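Local coordinates for ABC transporter substrate-binding protein (Staphylococcus aureus subsp. aureus NCTC 8325, PDB 3UN6) that probably serves as the substrate-binding component of an ABC-type importer of uncertain substrate, and binds zinc, at residues Ala97-Gln102 / His302-Pro307; Gly117-Gly122 / Tyr189-Pro194; Tyr146-Leu151 / Ala218-Leu223; Tyr150-Glu155 / Asp212-Asp217. All blocks are in the same frame, centred on the assembly; numbering follows the deposited sequence.

Contact 1: Ala97-Gln102 / His302-Pro307; sequences AMKSKQ and HLFNPP
In this two-lobed periplasmic-binding-protein-type fold, the proline-rich loop that follows helix 288-300 closes over helix 94-102, packing Phe304, Pro306 and Pro307 against Met98, Lys99 and Gln102. The Phe304 ring lies against the helix with one face covered by the aliphatic part of Lys99: Lys99 CB stands 3.9 Å from the ring centroid, only 11° off the normal, a CH-pi contact. The edge is met by Met98, whose CB is 3.7 Å from Phe304 CZ. Tyr146 adds an edge-to-face ring contact to Phe304. The bend of Lys99 at chi2 (64°) carries CD back along the ring to 3.7 Å from Phe304 CG, and NZ then donates to Gln102 OE1 at 3.0 Å. On the C-terminal side of the loop, Pro307 CD sits 3.8 Å from Met98 CB and beside Met98 O. Met98 is a selenomethionine; bent at chi3, it brings its CE within a tight 3.4 Å of Pro306 CB.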
loop_
_atom_site.group_PDB
_atom_site.type_symbol
_atom_site.label_atom_id
_atom_site.label_comp_id
_atom_site.label_asym_id
_atom_site.label_seq_id
_atom_site.Cartn_x
_atom_site.Cartn_y
_atom_site.Cartn_z
ATOM N N ALA A 97 -10.045 -0.185 2.440
ATOM C CA ALA A 97 -10.562 0.892 3.292
ATOM C C ALA A 97 -11.885 1.481 2.711
ATOM O O ALA A 97 -12.818 1.770 3.440
ATOM C CB ALA A 97 -9.492 1.979 3.450
HETATM N N MSE A 98 -11.959 1.643 1.391
HETATM C CA MSE A 98 -13.184 2.139 0.730
HETATM C C MSE A 98 -14.369 1.174 0.930
HETATM O O MSE A 98 -15.491 1.591 1.164
HETATM C CB MSE A 98 -12.938 2.317 -0.774
HETATM C CG MSE A 98 -12.083 3.520 -1.135
HETATM SE SE MSE A 98 -11.297 3.441 -2.935
HETATM C CE MSE A 98 -12.955 3.426 -3.945
ATOM N N LYS A 99 -14.105 -0.123 0.807
ATOM C CA LYS A 99 -15.126 -1.146 0.991
ATOM C C LYS A 99 -15.612 -1.124 2.434
ATOM O O LYS A 99 -16.806 -1.126 2.684
ATOM C CB LYS A 99 -14.559 -2.526 0.650
ATOM C CG LYS A 99 -15.470 -3.684 0.977
ATOM C CD LYS A 99 -16.739 -3.654 0.172
ATOM C CE LYS A 99 -17.612 -4.855 0.526
ATOM N NZ LYS A 99 -18.947 -4.821 -0.129
ATOM N N SER A 100 -14.676 -1.091 3.372
ATOM C CA SER A 100 -14.999 -1.021 4.781
ATOM C C SER A 100 -15.853 0.236 5.009
ATOM O O SER A 100 -16.867 0.201 5.706
ATOM C CB SER A 100 -13.720 -0.997 5.611
ATOM O OG SER A 100 -14.031 -1.086 6.992
ATOM N N LYS A 101 -15.466 1.345 4.386
ATOM C CA LYS A 101 -16.255 2.583 4.490
ATOM C C LYS A 101 -17.675 2.386 3.923
ATOM O O LYS A 101 -18.659 2.796 4.538
ATOM C CB LYS A 101 -15.566 3.729 3.743
ATOM C CG LYS A 101 -16.190 5.096 3.963
ATOM C CD LYS A 101 -15.837 5.547 5.383
ATOM C CE LYS A 101 -16.554 6.769 5.821
ATOM N NZ LYS A 101 -16.264 7.034 7.257
ATOM N N GLN A 102 -17.785 1.748 2.759
ATOM C CA GLN A 102 -19.091 1.465 2.167
ATOM C C GLN A 102 -19.923 0.599 3.112
ATOM O O GLN A 102 -21.134 0.660 3.098
ATOM C CB GLN A 102 -18.931 0.799 0.786
ATOM C CG GLN A 102 -20.238 0.331 0.088
ATOM C CD GLN A 102 -20.606 -1.171 0.271
ATOM O OE1 GLN A 102 -19.749 -2.030 0.483
ATOM N NE2 GLN A 102 -21.883 -1.472 0.120
ATOM N N HIS A 302 -17.003 -3.955 -11.039
ATOM C CA HIS A 302 -18.101 -4.304 -10.151
ATOM C C HIS A 302 -17.635 -4.746 -8.765
ATOM O O HIS A 302 -18.326 -5.509 -8.106
ATOM C CB HIS A 302 -18.942 -5.427 -10.760
ATOM C CG HIS A 302 -19.544 -5.088 -12.084
ATOM N ND1 HIS A 302 -20.785 -4.500 -12.203
ATOM C CD2 HIS A 302 -19.088 -5.267 -13.345
ATOM C CE1 HIS A 302 -21.069 -4.332 -13.482
ATOM N NE2 HIS A 302 -20.054 -4.787 -14.196
ATOM N N LEU A 303 -16.487 -4.266 -8.299
ATOM C CA LEU A 303 -16.011 -4.697 -6.984
ATOM C C LEU A 303 -17.024 -4.371 -5.870
ATOM O O LEU A 303 -17.420 -5.250 -5.099
ATOM C CB LEU A 303 -14.629 -4.121 -6.671
ATOM C CG LEU A 303 -13.481 -4.604 -7.563
ATOM C CD1 LEU A 303 -12.160 -4.045 -7.038
ATOM C CD2 LEU A 303 -13.408 -6.110 -7.624
ATOM N N PHE A 304 -17.447 -3.118 -5.807
ATOM C CA PHE A 304 -18.432 -2.651 -4.812
ATOM C C PHE A 304 -18.746 -1.212 -5.209
ATOM O O PHE A 304 -18.025 -0.659 -6.043
ATOM C CB PHE A 304 -17.879 -2.731 -3.368
ATOM C CG PHE A 304 -16.591 -1.967 -3.157
ATOM C CD1 PHE A 304 -15.361 -2.573 -3.379
ATOM C CD2 PHE A 304 -16.612 -0.634 -2.741
ATOM C CE1 PHE A 304 -14.173 -1.881 -3.187
ATOM C CE2 PHE A 304 -15.430 0.073 -2.568
ATOM C CZ PHE A 304 -14.201 -0.555 -2.786
ATOM N N ASN A 305 -19.808 -0.603 -4.684
ATOM C CA ASN A 305 -20.041 0.803 -5.040
ATOM C C ASN A 305 -19.157 1.648 -4.151
ATOM O O ASN A 305 -19.317 1.625 -2.923
ATOM C CB ASN A 305 -21.495 1.257 -4.970
ATOM C CG ASN A 305 -21.689 2.638 -5.624
ATOM O OD1 ASN A 305 -21.993 2.730 -6.818
ATOM N ND2 ASN A 305 -21.411 3.707 -4.873
ATOM N N PRO A 306 -18.208 2.385 -4.770
ATOM C CA PRO A 306 -17.249 3.153 -3.995
ATOM C C PRO A 306 -17.850 4.406 -3.366
ATOM O O PRO A 306 -18.810 4.974 -3.907
ATOM C CB PRO A 306 -16.165 3.516 -5.032
ATOM C CG PRO A 306 -16.885 3.587 -6.315
ATOM C CD PRO A 306 -18.048 2.614 -6.222
ATOM N N PRO A 307 -17.307 4.821 -2.207
ATOM C CA PRO A 307 -17.772 6.024 -1.554
ATOM C C PRO A 307 -17.232 7.271 -2.273
ATOM O O PRO A 307 -16.161 7.226 -2.892
ATOM C CB PRO A 307 -17.186 5.896 -0.151
ATOM C CG PRO A 307 -15.958 5.127 -0.334
ATOM C CD PRO A 307 -16.249 4.153 -1.436
#

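Contact 2: Gly117-Gly122 / Tyr189-Pro194; sequences GNVIMG and YSVAEP
First torsions of 61° at Tyr189, with CG between its backbone N and carbonyl carbon, and of -55° at Met121, a selenomethionine with CG anti to its carbonyl carbon, lay Met121 CB and CG over the ring of its cross-strand partner Tyr189. The two side chains run side by side, with Met121 CB over the centre of one ring face and CG 3.4 Å from Tyr189 CE1. Their strands, 118-122 and 189-192, pair antiparallel. Val119 and Val191 form one hydrogen-bonded pair, with Val119 N donating to Val191 O at 3.0 Å; Met121 and Tyr189 form the other. Ser190, whose OG is anti to its backbone N (chi1 -177°), turns its hydroxyl back to Val119 O at 2.9 Å. That oxygen also accepts from Val191 N, 3.2 Å away, the two donors reaching it from opposite faces of the carbonyl plane. Past the strand end, Glu193 N binds Gly117 O at 2.9 Å, and a cis peptide leads into Pro194. Glu193 OE1 accepts from the N atoms of Gly196 and Ala197, while OE2 lies 3.3 Å from Val119 CG1. The buried Ser190 hydroxyl thus finds a backbone acceptor inside the sheet, one oxygen serving both a strand bond and a side chain.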
loop_
_atom_site.group_PDB
_atom_site.type_symbol
_atom_site.label_atom_id
_atom_site.label_comp_id
_atom_site.label_asym_id
_atom_site.label_seq_id
_atom_site.Cartn_x
_atom_site.Cartn_y
_atom_site.Cartn_z
ATOM N N GLY A 117 5.866 1.842 -6.281
ATOM C CA GLY A 117 6.321 0.749 -5.413
ATOM C C GLY A 117 5.610 -0.600 -5.549
ATOM O O GLY A 117 5.765 -1.480 -4.683
ATOM N N ASN A 118 4.823 -0.773 -6.613
ATOM C CA ASN A 118 4.118 -2.053 -6.892
ATOM C C ASN A 118 4.775 -2.813 -8.040
ATOM O O ASN A 118 5.336 -2.209 -8.965
ATOM C CB ASN A 118 2.625 -1.811 -7.218
ATOM C CG ASN A 118 1.766 -1.658 -5.960
ATOM O OD1 ASN A 118 1.991 -2.362 -4.977
ATOM N ND2 ASN A 118 0.758 -0.767 -6.000
ATOM N N VAL A 119 4.721 -4.138 -7.968
ATOM C CA VAL A 119 5.277 -4.967 -9.005
ATOM C C VAL A 119 4.355 -6.103 -9.427
ATOM O O VAL A 119 3.408 -6.434 -8.741
ATOM C CB VAL A 119 6.614 -5.616 -8.536
ATOM C CG1 VAL A 119 7.655 -4.559 -8.295
ATOM C CG2 VAL A 119 6.399 -6.461 -7.281
ATOM N N ILE A 120 4.664 -6.678 -10.590
ATOM C CA ILE A 120 4.013 -7.873 -11.093
ATOM C C ILE A 120 5.148 -8.817 -11.356
ATOM O O ILE A 120 6.021 -8.524 -12.169
ATOM C CB ILE A 120 3.203 -7.594 -12.367
ATOM C CG1 ILE A 120 2.036 -6.641 -12.030
ATOM C CG2 ILE A 120 2.670 -8.913 -12.965
ATOM C CD1 ILE A 120 1.509 -5.857 -13.215
HETATM N N MSE A 121 5.166 -9.936 -10.629
HETATM C CA MSE A 121 6.208 -10.951 -10.732
HETATM C C MSE A 121 5.695 -12.170 -11.473
HETATM O O MSE A 121 4.517 -12.466 -11.438
HETATM C CB MSE A 121 6.621 -11.426 -9.332
HETATM C CG MSE A 121 7.043 -10.308 -8.412
HETATM SE SE MSE A 121 8.677 -9.483 -9.030
HETATM C CE MSE A 121 9.866 -11.020 -8.741
ATOM N N GLY A 122 6.595 -12.847 -12.167
ATOM C CA GLY A 122 6.277 -14.080 -12.869
ATOM C C GLY A 122 7.329 -15.103 -12.503
ATOM O O GLY A 122 8.334 -14.768 -11.862
ATOM N N TYR A 189 2.524 -13.017 -9.314
ATOM C CA TYR A 189 1.833 -12.262 -8.313
ATOM C C TYR A 189 2.088 -10.781 -8.470
ATOM O O TYR A 189 2.967 -10.357 -9.244
ATOM C CB TYR A 189 2.196 -12.743 -6.898
ATOM C CG TYR A 189 3.672 -12.644 -6.462
ATOM C CD1 TYR A 189 4.204 -11.448 -5.967
ATOM C CD2 TYR A 189 4.483 -13.769 -6.453
ATOM C CE1 TYR A 189 5.522 -11.369 -5.543
ATOM C CE2 TYR A 189 5.795 -13.709 -6.029
ATOM C CZ TYR A 189 6.311 -12.504 -5.575
ATOM O OH TYR A 189 7.606 -12.468 -5.141
ATOM N N SER A 190 1.260 -10.000 -7.793
ATOM C CA SER A 190 1.415 -8.572 -7.764
ATOM C C SER A 190 1.347 -8.131 -6.296
ATOM O O SER A 190 0.460 -8.547 -5.572
ATOM C CB SER A 190 0.337 -7.912 -8.596
ATOM O OG SER A 190 0.547 -6.529 -8.621
ATOM N N VAL A 191 2.273 -7.269 -5.872
ATOM C CA VAL A 191 2.366 -6.883 -4.479
ATOM C C VAL A 191 3.269 -5.675 -4.335
ATOM O O VAL A 191 3.914 -5.262 -5.304
ATOM C CB VAL A 191 2.960 -8.041 -3.667
ATOM C CG1 VAL A 191 4.433 -8.286 -4.111
ATOM C CG2 VAL A 191 2.854 -7.781 -2.164
ATOM N N ALA A 192 3.267 -5.072 -3.142
ATOM C CA ALA A 192 4.148 -3.951 -2.874
ATOM C C ALA A 192 5.538 -4.494 -2.616
ATOM O O ALA A 192 5.695 -5.613 -2.120
ATOM C CB ALA A 192 3.670 -3.165 -1.650
ATOM N N GLU A 193 6.551 -3.712 -2.931
ATOM C CA GLU A 193 7.897 -4.110 -2.560
ATOM C C GLU A 193 7.903 -4.085 -1.033
ATOM O O GLU A 193 7.080 -3.397 -0.428
ATOM C CB GLU A 193 8.923 -3.178 -3.160
ATOM C CG GLU A 193 9.058 -3.316 -4.682
ATOM C CD GLU A 193 9.660 -4.664 -5.149
ATOM O OE1 GLU A 193 9.506 -5.694 -4.458
ATOM O OE2 GLU A 193 10.266 -4.693 -6.249
ATOM N N PRO A 194 8.822 -4.832 -0.401
ATOM C CA PRO A 194 9.897 -5.597 -0.970
ATOM C C PRO A 194 9.572 -7.033 -1.370
ATOM O O PRO A 194 10.488 -7.776 -1.659
ATOM C CB PRO A 194 10.902 -5.612 0.172
ATOM C CG PRO A 194 10.035 -5.711 1.386
ATOM C CD PRO A 194 8.761 -5.011 1.057
#

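Contact 3: Tyr146-Leu151 / Ala218-Leu223; sequences YSTHYL and AYCCVL. With ZN (zinc ion), chain B; PO4 (phosphate ion), chain E.
Hydrogen bonding across the contact centres on Thr148, in the first turn of helix 148-159. Its OG1, anti to the carbonyl carbon (chi1 -68°), lies 2.6 Å from Tyr219 O, with the Glu95 carboxylate as a further polar neighbour. A water accepts from Thr148 N at 2.8 Å and makes a weak bond to Cys220 O, giving a second, looser bridge. Ser147 is the N-cap of the helix, its OG accepting from Tyr150 N at 3.2 Å. Apolar contact is slight: Thr148 CG2 touches Ala218 CB at 3.9 Å. This helix start faces the cysteine pair where the chain enters strand 221-225, in the interior of the periplasmic-binding-protein fold, where zinc is held. Metal ligation uses Cys220 SG at 2.4 Å and Cys221 SG at 2.3 Å, with a water and His46 completing the observed set. Sulfur-aromatic contact joins the site to the helix, for Cys220 SG approaches the His149 ring obliquely, 3.5 Å from CE1, while His149 NE2 is hydrogen-bonded to Asn118. Tyr146 OH lies 2.4 Å from O2 of a phosphate probably from the crystallisation liquor, a separation too short for the bond to be taken at face value.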
loop_
_atom_site.group_PDB
_atom_site.type_symbol
_atom_site.label_atom_id
_atom_site.label_comp_id
_atom_site.label_asym_id
_atom_site.label_seq_id
_atom_site.Cartn_x
_atom_site.Cartn_y
_atom_site.Cartn_z
ATOM N N TYR A 146 -9.719 -6.650 -2.804
ATOM C CA TYR A 146 -9.899 -5.202 -2.923
ATOM C C TYR A 146 -8.533 -4.582 -2.838
ATOM O O TYR A 146 -8.088 -4.142 -1.767
ATOM C CB TYR A 146 -10.856 -4.666 -1.847
ATOM C CG TYR A 146 -12.172 -5.438 -1.824
ATOM C CD1 TYR A 146 -12.944 -5.557 -2.975
ATOM C CD2 TYR A 146 -12.655 -6.013 -0.650
ATOM C CE1 TYR A 146 -14.145 -6.265 -2.969
ATOM C CE2 TYR A 146 -13.850 -6.727 -0.640
ATOM C CZ TYR A 146 -14.590 -6.836 -1.804
ATOM O OH TYR A 146 -15.774 -7.535 -1.813
ATOM N N SER A 147 -7.850 -4.558 -3.977
ATOM C CA SER A 147 -6.505 -4.037 -4.030
ATOM C C SER A 147 -6.191 -3.470 -5.388
ATOM O O SER A 147 -6.793 -3.856 -6.367
ATOM C CB SER A 147 -5.495 -5.136 -3.697
ATOM O OG SER A 147 -5.455 -6.186 -4.677
ATOM N N THR A 148 -5.263 -2.526 -5.415
ATOM C CA THR A 148 -4.745 -1.950 -6.654
ATOM C C THR A 148 -4.019 -3.042 -7.468
ATOM O O THR A 148 -3.915 -2.966 -8.674
ATOM C CB THR A 148 -3.808 -0.783 -6.314
ATOM O OG1 THR A 148 -4.590 0.266 -5.749
ATOM C CG2 THR A 148 -3.028 -0.227 -7.561
ATOM N N HIS A 149 -3.534 -4.059 -6.774
ATOM C CA HIS A 149 -2.844 -5.192 -7.395
ATOM C C HIS A 149 -3.773 -5.945 -8.318
ATOM O O HIS A 149 -3.392 -6.256 -9.445
ATOM C CB HIS A 149 -2.267 -6.078 -6.294
ATOM C CG HIS A 149 -1.480 -5.298 -5.305
ATOM N ND1 HIS A 149 -2.038 -4.799 -4.142
ATOM C CD2 HIS A 149 -0.213 -4.818 -5.358
ATOM C CE1 HIS A 149 -1.128 -4.093 -3.499
ATOM N NE2 HIS A 149 -0.011 -4.091 -4.210
ATOM N N TYR A 150 -4.998 -6.226 -7.862
ATOM C CA TYR A 150 -6.018 -6.838 -8.722
ATOM C C TYR A 150 -6.257 -5.954 -9.964
ATOM O O TYR A 150 -6.336 -6.451 -11.082
ATOM C CB TYR A 150 -7.347 -7.002 -7.971
ATOM C CG TYR A 150 -8.522 -7.399 -8.845
ATOM C CD1 TYR A 150 -9.469 -6.468 -9.264
ATOM C CD2 TYR A 150 -8.662 -8.716 -9.289
ATOM C CE1 TYR A 150 -10.543 -6.854 -10.073
ATOM C CE2 TYR A 150 -9.707 -9.093 -10.073
ATOM C CZ TYR A 150 -10.644 -8.171 -10.472
ATOM O OH TYR A 150 -11.669 -8.607 -11.261
ATOM N N LEU A 151 -6.379 -4.654 -9.752
ATOM C CA LEU A 151 -6.626 -3.725 -10.851
ATOM C C LEU A 151 -5.461 -3.674 -11.833
ATOM O O LEU A 151 -5.664 -3.637 -13.037
ATOM C CB LEU A 151 -6.917 -2.309 -10.316
ATOM C CG LEU A 151 -8.106 -2.240 -9.343
ATOM C CD1 LEU A 151 -8.243 -0.814 -8.772
ATOM C CD2 LEU A 151 -9.410 -2.698 -10.002
ATOM N N ALA A 218 -0.933 4.841 -9.942
ATOM C CA ALA A 218 -2.140 4.309 -9.360
ATOM C C ALA A 218 -2.001 4.379 -7.846
ATOM O O ALA A 218 -1.000 3.951 -7.287
ATOM C CB ALA A 218 -2.345 2.853 -9.796
ATOM N N TYR A 219 -2.991 4.924 -7.163
ATOM C CA TYR A 219 -2.913 4.948 -5.726
ATOM C C TYR A 219 -3.026 3.508 -5.206
ATOM O O TYR A 219 -3.737 2.670 -5.794
ATOM C CB TYR A 219 -4.006 5.825 -5.117
ATOM C CG TYR A 219 -3.899 7.308 -5.374
ATOM C CD1 TYR A 219 -2.709 7.899 -5.819
ATOM C CD2 TYR A 219 -4.959 8.144 -5.045
ATOM C CE1 TYR A 219 -2.622 9.278 -6.004
ATOM C CE2 TYR A 219 -4.874 9.515 -5.202
ATOM C CZ TYR A 219 -3.707 10.080 -5.687
ATOM O OH TYR A 219 -3.635 11.438 -5.845
ATOM N N CYS A 220 -2.291 3.215 -4.130
ATOM C CA CYS A 220 -2.343 1.902 -3.500
ATOM C C CYS A 220 -2.688 2.010 -2.009
ATOM O O CYS A 220 -3.801 1.749 -1.617
ATOM C CB CYS A 220 -1.040 1.138 -3.716
ATOM S SG CYS A 220 -1.131 -0.587 -3.127
ATOM N N CYS A 221 -1.735 2.381 -1.178
ATOM C CA CYS A 221 -2.002 2.495 0.240
ATOM C C CYS A 221 -2.206 3.930 0.697
ATOM O O CYS A 221 -1.561 4.856 0.205
ATOM C CB CYS A 221 -0.889 1.853 1.058
ATOM S SG CYS A 221 -0.862 0.020 0.989
ATOM N N VAL A 222 -3.065 4.088 1.694
ATOM C CA VAL A 222 -3.371 5.399 2.290
ATOM C C VAL A 222 -3.287 5.310 3.816
ATOM O O VAL A 222 -3.441 4.231 4.403
ATOM C CB VAL A 222 -4.838 5.870 1.947
ATOM C CG1 VAL A 222 -4.929 6.388 0.519
ATOM C CG2 VAL A 222 -5.838 4.755 2.227
ATOM N N LEU A 223 -3.006 6.445 4.447
ATOM C CA LEU A 223 -3.071 6.556 5.893
ATOM C C LEU A 223 -4.521 6.905 6.208
ATOM O O LEU A 223 -5.048 7.945 5.723
ATOM C CB LEU A 223 -2.175 7.668 6.409
ATOM C CG LEU A 223 -2.265 7.976 7.919
ATOM C CD1 LEU A 223 -1.845 6.803 8.739
ATOM C CD2 LEU A 223 -1.397 9.209 8.258
HETATM ZN ZN ZN B . -0.026 -0.701 -1.008
HETATM P P PO4 E . -17.789 -9.201 0.292
HETATM O O1 PO4 E . -18.009 -10.638 0.686
HETATM O O2 PO4 E . -16.333 -8.987 -0.033
HETATM O O3 PO4 E . -18.622 -8.892 -0.933
HETATM O O4 PO4 E . -18.167 -8.263 1.409
HETATM O O HOH W 1 -4.360 -1.382 -3.009
HETATM O O HOH W 2 0.208 -3.062 -0.722
#

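Contact 4: Tyr150-Glu155 / Asp212-Asp217; sequences YLLLEE and DDVIPD
Leu152 and Ile215 cross at the tightly packed end of this contact, where helix 148-159 rests on the loop between strands 206-210 and 221-225. Leu152 CD2 does most of the touching: it lies 3.9 Å from Ile215 CG1 and 4.0 Å from Val214 CB, filling the angle between two consecutive side chains of the loop. Val214 answers from its own side. With CG1 anti to its backbone N (chi1 -178°), that methyl reaches the helix backbone and comes to 3.5 Å from Leu152 O. Ile215 CD1 also reaches the helix backbone, 4.0 Å from Leu151 O. No hydrogen bond crosses between the two segments, and between them the buried part is apolar packing. The solvent side is that of Glu155, partly exposed, where the aliphatic stem packs as closely but the carboxylate finds only weak partners. Its CG meets Ile215 CG1 at 3.9 Å, and the Glu155 and Val214 side chains slide past each other in opposite directions, while the bend at chi2 (55°) takes the carboxylate to Lys158 and Gln159. Gln159 also donates to Val214 O, tying the loop to the next turn. On the wider scale, Ile215 leans on Glu293 and Leu297 of helix 288-300, and Leu152 and Val214 rest on Asn118 and Ile120 of strand 112-122, which places the loop between that helix and the sheet.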
loop_
_atom_site.group_PDB
_atom_site.type_symbol
_atom_site.label_atom_id
_atom_site.label_comp_id
_atom_site.label_asym_id
_atom_site.label_seq_id
_atom_site.Cartn_x
_atom_site.Cartn_y
_atom_site.Cartn_z
ATOM N N TYR A 150 -4.998 -6.226 -7.862
ATOM C CA TYR A 150 -6.018 -6.838 -8.722
ATOM C C TYR A 150 -6.257 -5.954 -9.964
ATOM O O TYR A 150 -6.336 -6.451 -11.082
ATOM C CB TYR A 150 -7.347 -7.002 -7.971
ATOM C CG TYR A 150 -8.522 -7.399 -8.845
ATOM C CD1 TYR A 150 -9.469 -6.468 -9.264
ATOM C CD2 TYR A 150 -8.662 -8.716 -9.289
ATOM C CE1 TYR A 150 -10.543 -6.854 -10.073
ATOM C CE2 TYR A 150 -9.707 -9.093 -10.073
ATOM C CZ TYR A 150 -10.644 -8.171 -10.472
ATOM O OH TYR A 150 -11.669 -8.607 -11.261
ATOM N N LEU A 151 -6.379 -4.654 -9.752
ATOM C CA LEU A 151 -6.626 -3.725 -10.851
ATOM C C LEU A 151 -5.461 -3.674 -11.833
ATOM O O LEU A 151 -5.664 -3.637 -13.037
ATOM C CB LEU A 151 -6.917 -2.309 -10.316
ATOM C CG LEU A 151 -8.106 -2.240 -9.343
ATOM C CD1 LEU A 151 -8.243 -0.814 -8.772
ATOM C CD2 LEU A 151 -9.410 -2.698 -10.002
ATOM N N LEU A 152 -4.238 -3.667 -11.315
ATOM C CA LEU A 152 -3.048 -3.637 -12.163
ATOM C C LEU A 152 -2.998 -4.871 -13.050
ATOM O O LEU A 152 -2.733 -4.785 -14.263
ATOM C CB LEU A 152 -1.777 -3.551 -11.308
ATOM C CG LEU A 152 -1.414 -2.201 -10.689
ATOM C CD1 LEU A 152 -0.372 -2.369 -9.577
ATOM C CD2 LEU A 152 -0.918 -1.244 -11.776
ATOM N N LEU A 153 -3.284 -6.021 -12.448
ATOM C CA LEU A 153 -3.247 -7.269 -13.179
ATOM C C LEU A 153 -4.315 -7.349 -14.247
ATOM O O LEU A 153 -4.045 -7.820 -15.350
ATOM C CB LEU A 153 -3.297 -8.457 -12.227
ATOM C CG LEU A 153 -1.984 -8.831 -11.539
ATOM C CD1 LEU A 153 -2.306 -9.814 -10.332
ATOM C CD2 LEU A 153 -1.050 -9.470 -12.528
ATOM N N GLU A 154 -5.517 -6.874 -13.934
ATOM C CA GLU A 154 -6.591 -6.855 -14.913
ATOM C C GLU A 154 -6.292 -5.893 -16.055
ATOM O O GLU A 154 -6.689 -6.127 -17.199
ATOM C CB GLU A 154 -7.925 -6.495 -14.244
ATOM C CG GLU A 154 -8.535 -7.655 -13.529
ATOM C CD GLU A 154 -8.992 -8.717 -14.482
ATOM O OE1 GLU A 154 -10.017 -8.496 -15.158
ATOM O OE2 GLU A 154 -8.359 -9.784 -14.550
ATOM N N GLU A 155 -5.630 -4.791 -15.746
ATOM C CA GLU A 155 -5.275 -3.846 -16.792
ATOM C C GLU A 155 -4.183 -4.453 -17.669
ATOM O O GLU A 155 -4.194 -4.270 -18.893
ATOM C CB GLU A 155 -4.834 -2.516 -16.206
ATOM C CG GLU A 155 -4.460 -1.462 -17.262
ATOM C CD GLU A 155 -5.569 -1.216 -18.272
ATOM O OE1 GLU A 155 -6.751 -1.231 -17.865
ATOM O OE2 GLU A 155 -5.250 -1.021 -19.476
ATOM N N ASP A 212 4.022 1.267 -12.502
ATOM C CA ASP A 212 4.238 2.475 -13.292
ATOM C C ASP A 212 4.008 2.263 -14.784
ATOM O O ASP A 212 3.542 3.165 -15.479
ATOM C CB ASP A 212 5.705 2.943 -13.186
ATOM C CG ASP A 212 6.289 2.849 -11.777
ATOM O OD1 ASP A 212 7.155 3.694 -11.463
ATOM O OD2 ASP A 212 5.916 1.944 -10.989
ATOM N N ASP A 213 4.373 1.076 -15.261
ATOM C CA ASP A 213 4.282 0.712 -16.668
ATOM C C ASP A 213 2.889 0.307 -17.080
ATOM O O ASP A 213 2.634 0.127 -18.273
ATOM C CB ASP A 213 5.152 -0.531 -16.959
ATOM C CG ASP A 213 6.598 -0.379 -16.530
ATOM O OD1 ASP A 213 7.133 0.721 -16.693
ATOM O OD2 ASP A 213 7.209 -1.389 -16.050
ATOM N N VAL A 214 2.013 0.100 -16.102
ATOM C CA VAL A 214 0.684 -0.421 -16.356
ATOM C C VAL A 214 -0.369 0.636 -16.093
ATOM O O VAL A 214 -1.164 0.936 -16.963
ATOM C CB VAL A 214 0.452 -1.632 -15.474
ATOM C CG1 VAL A 214 -0.876 -2.222 -15.741
ATOM C CG2 VAL A 214 1.557 -2.655 -15.722
ATOM N N ILE A 215 -0.418 1.152 -14.870
ATOM C CA ILE A 215 -1.325 2.263 -14.560
ATOM C C ILE A 215 -0.462 3.298 -13.850
ATOM O O ILE A 215 -0.219 3.194 -12.657
ATOM C CB ILE A 215 -2.541 1.884 -13.647
ATOM C CG1 ILE A 215 -3.301 0.687 -14.182
ATOM C CG2 ILE A 215 -3.506 3.055 -13.570
ATOM C CD1 ILE A 215 -4.411 0.155 -13.201
ATOM N N PRO A 216 0.013 4.299 -14.586
ATOM C CA PRO A 216 0.861 5.312 -13.987
ATOM C C PRO A 216 0.279 5.972 -12.735
ATOM O O PRO A 216 -0.857 6.449 -12.742
ATOM C CB PRO A 216 1.010 6.335 -15.103
ATOM C CG PRO A 216 0.870 5.521 -16.349
ATOM C CD PRO A 216 -0.177 4.527 -16.026
ATOM N N ASP A 217 1.078 5.964 -11.675
ATOM C CA ASP A 217 0.736 6.551 -10.380
ATOM C C ASP A 217 -0.630 6.126 -9.826
ATOM O O ASP A 217 -1.407 6.952 -9.327
ATOM C CB ASP A 217 0.857 8.088 -10.427
ATOM C CG ASP A 217 0.814 8.738 -9.001
ATOM O OD1 ASP A 217 1.149 8.060 -7.988
ATOM O OD2 ASP A 217 0.445 9.933 -8.906
#

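Helix 148-159 connects three of the four contacts. Its start carries contact 3 and its following turn contact 4, which share Tyr150 and Leu151 and have centres about 10 Å apart. Contact 2 packs against the same helix: Leu153 meets Ser190 and Ile120, and Asn118 OD1 is 2.8 Å from His149 NE2, a probable hydrogen bond that brings the strand pair to the zinc site, with Asn118 ND2 3.4 Å from Cys220 SG. Contact 1 is more distant, its Met98 side chain about 12 Å from the zinc held by Cys220 and Cys221; Lys99 CG nevertheless packs on Tyr146 CE2 at 3.8 Å, both residues lying near the phosphate, and Leu303 CD2 on Tyr150 CE1 at 3.8 Å. Contacts 1 and 2 do not touch.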